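Local atomic coordinates of diketoreductase (Acinetobacter baylyi, PDB entry 4E12), a protein that reduces dicarbonyl compounds with NADH and probably also acts as an NAD-dependent (3S)-3-hydroxyacyl-CoA dehydrogenase. Residues L10-L15 against A32-T37. Numbering follows the deposited sequence.
Sequences LGTGVL and AYDINT. With SO4 (sulfate ion), chain H.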
ATOM      1  N   LEU A  10      -4.437 -22.285  23.342  1.00 30.57           N
ATOM      2  CA  LEU A  10      -4.971 -21.654  24.545  1.00 31.70           C
ATOM      3  C   LEU A  10      -5.889 -20.522  24.131  1.00 30.87           C
ATOM      4  O   LEU A  10      -5.445 -19.515  23.564  1.00 29.50           O
ATOM      5  CB  LEU A  10      -3.845 -21.086  25.401  1.00 30.68           C
ATOM      6  CG  LEU A  10      -2.673 -22.010  25.702  1.00 30.93           C
ATOM      7  CD1 LEU A  10      -1.754 -21.259  26.646  1.00 31.64           C
ATOM      8  CD2 LEU A  10      -3.157 -23.318  26.322  1.00 30.80           C
ATOM      9  N   GLY A  11      -7.174 -20.684  24.398  1.00 31.36           N
ATOM     10  CA  GLY A  11      -8.122 -19.699  23.940  1.00 32.01           C
ATOM     11  C   GLY A  11      -8.905 -20.186  22.738  1.00 36.22           C
ATOM     12  O   GLY A  11      -8.348 -20.772  21.804  1.00 30.81           O
ATOM     13  N   THR A  12     -10.204 -19.944  22.751  1.00 34.37           N
ATOM     14  CA  THR A  12     -11.072 -20.498  21.731  1.00 34.27           C
ATOM     15  C   THR A  12     -11.942 -19.431  21.114  1.00 36.80           C
ATOM     16  O   THR A  12     -13.050 -19.718  20.652  1.00 34.84           O
ATOM     17  CB  THR A  12     -11.954 -21.612  22.301  1.00 35.61           C
ATOM     18  OG1 THR A  12     -12.750 -21.102  23.387  1.00 35.78           O
ATOM     19  CG2 THR A  12     -11.080 -22.755  22.792  1.00 32.16           C
ATOM     20  N   GLY A  13     -11.435 -18.201  21.126  1.00 35.51           N
ATOM     21  CA  GLY A  13     -12.128 -17.094  20.491  1.00 37.01           C
ATOM     22  C   GLY A  13     -12.055 -17.141  18.982  1.00 36.31           C
ATOM     23  O   GLY A  13     -11.784 -18.196  18.405  1.00 34.38           O
ATOM     24  N   VAL A  14     -12.305 -16.006  18.336  1.00 34.61           N
ATOM     25  CA  VAL A  14     -12.251 -15.923  16.879  1.00 32.19           C
ATOM     26  C   VAL A  14     -10.926 -16.464  16.323  1.00 33.39           C
ATOM     27  O   VAL A  14     -10.928 -17.309  15.423  1.00 32.43           O
ATOM     28  CB  VAL A  14     -12.469 -14.463  16.404  1.00 34.95           C
ATOM     29  CG1 VAL A  14     -12.247 -14.352  14.908  1.00 34.15           C
ATOM     30  CG2 VAL A  14     -13.884 -14.002  16.761  1.00 36.40           C
ATOM     31  N   LEU A  15      -9.804 -15.995  16.873  1.00 31.35           N
ATOM     32  CA  LEU A  15      -8.486 -16.398  16.395  1.00 30.04           C
ATOM     33  C   LEU A  15      -8.079 -17.786  16.882  1.00 27.33           C
ATOM     34  O   LEU A  15      -7.571 -18.585  16.100  1.00 28.36           O
ATOM     35  CB  LEU A  15      -7.412 -15.384  16.778  1.00 35.45           C
ATOM     36  CG  LEU A  15      -7.557 -13.986  16.169  1.00 50.08           C
ATOM     37  CD1 LEU A  15      -6.590 -13.005  16.826  1.00 60.73           C
ATOM     38  CD2 LEU A  15      -7.330 -14.066  14.669  1.00 46.20           C
ATOM     39  N   ALA A  32      -8.121 -28.038  22.424  1.00 31.61           N
ATOM     40  CA  ALA A  32      -8.521 -26.645  22.583  1.00 30.42           C
ATOM     41  C   ALA A  32      -8.768 -26.377  24.056  1.00 31.76           C
ATOM     42  O   ALA A  32      -9.583 -27.056  24.685  1.00 33.63           O
ATOM     43  CB  ALA A  32      -9.799 -26.382  21.785  1.00 29.68           C
ATOM     44  N   TYR A  33      -8.076 -25.382  24.603  1.00 30.04           N
ATOM     45  CA  TYR A  33      -8.190 -25.076  26.015  1.00 32.67           C
ATOM     46  C   TYR A  33      -8.928 -23.758  26.248  1.00 29.51           C
ATOM     47  O   TYR A  33      -8.737 -22.770  25.526  1.00 28.83           O
ATOM     48  CB  TYR A  33      -6.817 -25.038  26.693  1.00 31.78           C
ATOM     49  CG  TYR A  33      -6.916 -24.381  28.042  1.00 33.61           C
ATOM     50  CD1 TYR A  33      -7.303 -25.110  29.163  1.00 37.01           C
ATOM     51  CD2 TYR A  33      -6.633 -23.025  28.200  1.00 35.67           C
ATOM     52  CE1 TYR A  33      -7.407 -24.504  30.408  1.00 36.06           C
ATOM     53  CE2 TYR A  33      -6.737 -22.410  29.436  1.00 34.48           C
ATOM     54  CZ  TYR A  33      -7.122 -23.153  30.533  1.00 39.10           C
ATOM     55  OH  TYR A  33      -7.219 -22.545  31.756  1.00 37.28           O
ATOM     56  N   ASP A  34      -9.791 -23.749  27.249  1.00 31.44           N
ATOM     57  CA  ASP A  34     -10.420 -22.504  27.655  1.00 28.99           C
ATOM     58  C   ASP A  34     -10.875 -22.657  29.104  1.00 33.40           C
ATOM     59  O   ASP A  34     -10.715 -23.732  29.695  1.00 32.17           O
ATOM     60  CB  ASP A  34     -11.547 -22.113  26.711  1.00 36.28           C
ATOM     61  CG  ASP A  34     -11.726 -20.600  26.616  1.00 37.31           C
ATOM     62  OD1 ASP A  34     -11.501 -19.892  27.614  1.00 36.53           O
ATOM     63  OD2 ASP A  34     -12.065 -20.108  25.528  1.00 37.87           O
ATOM     64  N   ILE A  35     -11.442 -21.603  29.677  1.00 32.39           N
ATOM     65  CA  ILE A  35     -11.487 -21.509  31.137  1.00 37.54           C
ATOM     66  C   ILE A  35     -12.566 -22.336  31.817  1.00 36.13           C
ATOM     67  O   ILE A  35     -12.389 -22.753  32.959  1.00 35.87           O
ATOM     68  CB  ILE A  35     -11.536 -20.046  31.620  1.00 40.10           C
ATOM     69  CG1 ILE A  35     -12.820 -19.360  31.148  1.00 40.32           C
ATOM     70  CG2 ILE A  35     -10.317 -19.299  31.108  1.00 42.01           C
ATOM     71  CD1 ILE A  35     -12.927 -17.900  31.580  1.00 40.34           C
ATOM     72  N   ASN A  36     -13.685 -22.591  31.153  1.00 37.07           N
ATOM     73  CA  ASN A  36     -14.711 -23.402  31.787  1.00 37.66           C
ATOM     74  C   ASN A  36     -15.536 -24.100  30.728  1.00 34.21           C
ATOM     75  O   ASN A  36     -15.219 -23.991  29.538  1.00 30.75           O
ATOM     76  CB  ASN A  36     -15.563 -22.557  32.750  1.00 38.83           C
ATOM     77  CG  ASN A  36     -16.246 -21.399  32.066  1.00 40.78           C
ATOM     78  OD1 ASN A  36     -16.476 -21.425  30.858  1.00 36.01           O
ATOM     79  ND2 ASN A  36     -16.562 -20.358  32.833  1.00 34.76           N
ATOM     80  N   THR A  37     -16.572 -24.827  31.138  1.00 36.70           N
ATOM     81  CA  THR A  37     -17.332 -25.610  30.178  1.00 41.18           C
ATOM     82  C   THR A  37     -18.219 -24.704  29.329  1.00 43.81           C
ATOM     83  O   THR A  37     -18.543 -25.045  28.190  1.00 35.22           O
ATOM     84  CB  THR A  37     -18.190 -26.708  30.836  1.00 48.07           C
ATOM     85  OG1 THR A  37     -19.243 -26.107  31.591  1.00 46.09           O
ATOM     86  CG2 THR A  37     -17.339 -27.570  31.752  1.00 42.92           C
TER
HETATM   87  S   SO4 H 407     -10.605 -13.384  20.100  1.00 56.94           S
HETATM   88  O1  SO4 H 407     -10.185 -12.047  19.642  1.00 79.37           O
HETATM   89  O2  SO4 H 407      -9.895 -14.409  19.310  1.00 52.97           O
HETATM   90  O3  SO4 H 407     -10.284 -13.543  21.528  1.00 50.58           O
HETATM   91  O4  SO4 H 407     -12.063 -13.527  19.910  1.00 42.91           O
HETATM   92  O   HOH W   1     -11.817 -17.570  24.545  1.00 45.50           O
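The glycine-rich turn of a Rossmann beta-alpha-beta unit, with Gly11 and Gly13 as the first two glycines of a GxGxxG pattern, meets the acidic residue that follows the second strand, Asp34. Thr12, Val14, Leu15 and Asp34 all belong to the NAD(+) site, although no dinucleotide is bound to this chain. Parallel pairing of Leu10 with Tyr33 ends in a bond from Gly11 N to Tyr33 O (2.8 Å, 156° at the hydrogen). On the face these two side chains share, Leu10 CD2 lies 4.0 Å from Tyr33 CD2, approaching the ring obliquely.

Beyond the pairing, Thr12 reaches across to the carboxylate. Its OG1 sits between backbone N and carbonyl carbon (chi1 58°), and from there it donates a very short 2.5 Å hydrogen bond to Asp34 OD2. The same torsion sets Thr12 CG2 3.6 Å from Tyr33 O, and Ala32 CB lies 4.0 Å from the same methyl. Asp34 OD2 also takes a weak bond from Thr12 N and a 2.7 Å bond from a water, while Asp34 OD1 accepts a hydrogen bond from Ile35 N on its anti lone pair. With partners at both oxygens, the carboxylate is probably restrained in rotation. In Rossmann dehydrogenases an acid here commonly binds the adenosine ribose hydroxyls of NAD. At the start of the helix, Val14 N donates to O4 and Leu15 N to O2 of a sulfate, each at 2.9 Å; the ion, probably from the crystallisation liquor, is held where such folds usually bind the dinucleotide's pyrophosphate.

Strand 6-10 lies between strands 29-33 and 88-91, with Leu10 bonded through its backbone to Ile90 and Ala92. Helix 37-57 packs against Thr12, Ala32 and Asp34, while Leu79 of helix 79-82 touches both Leu10 and Tyr33.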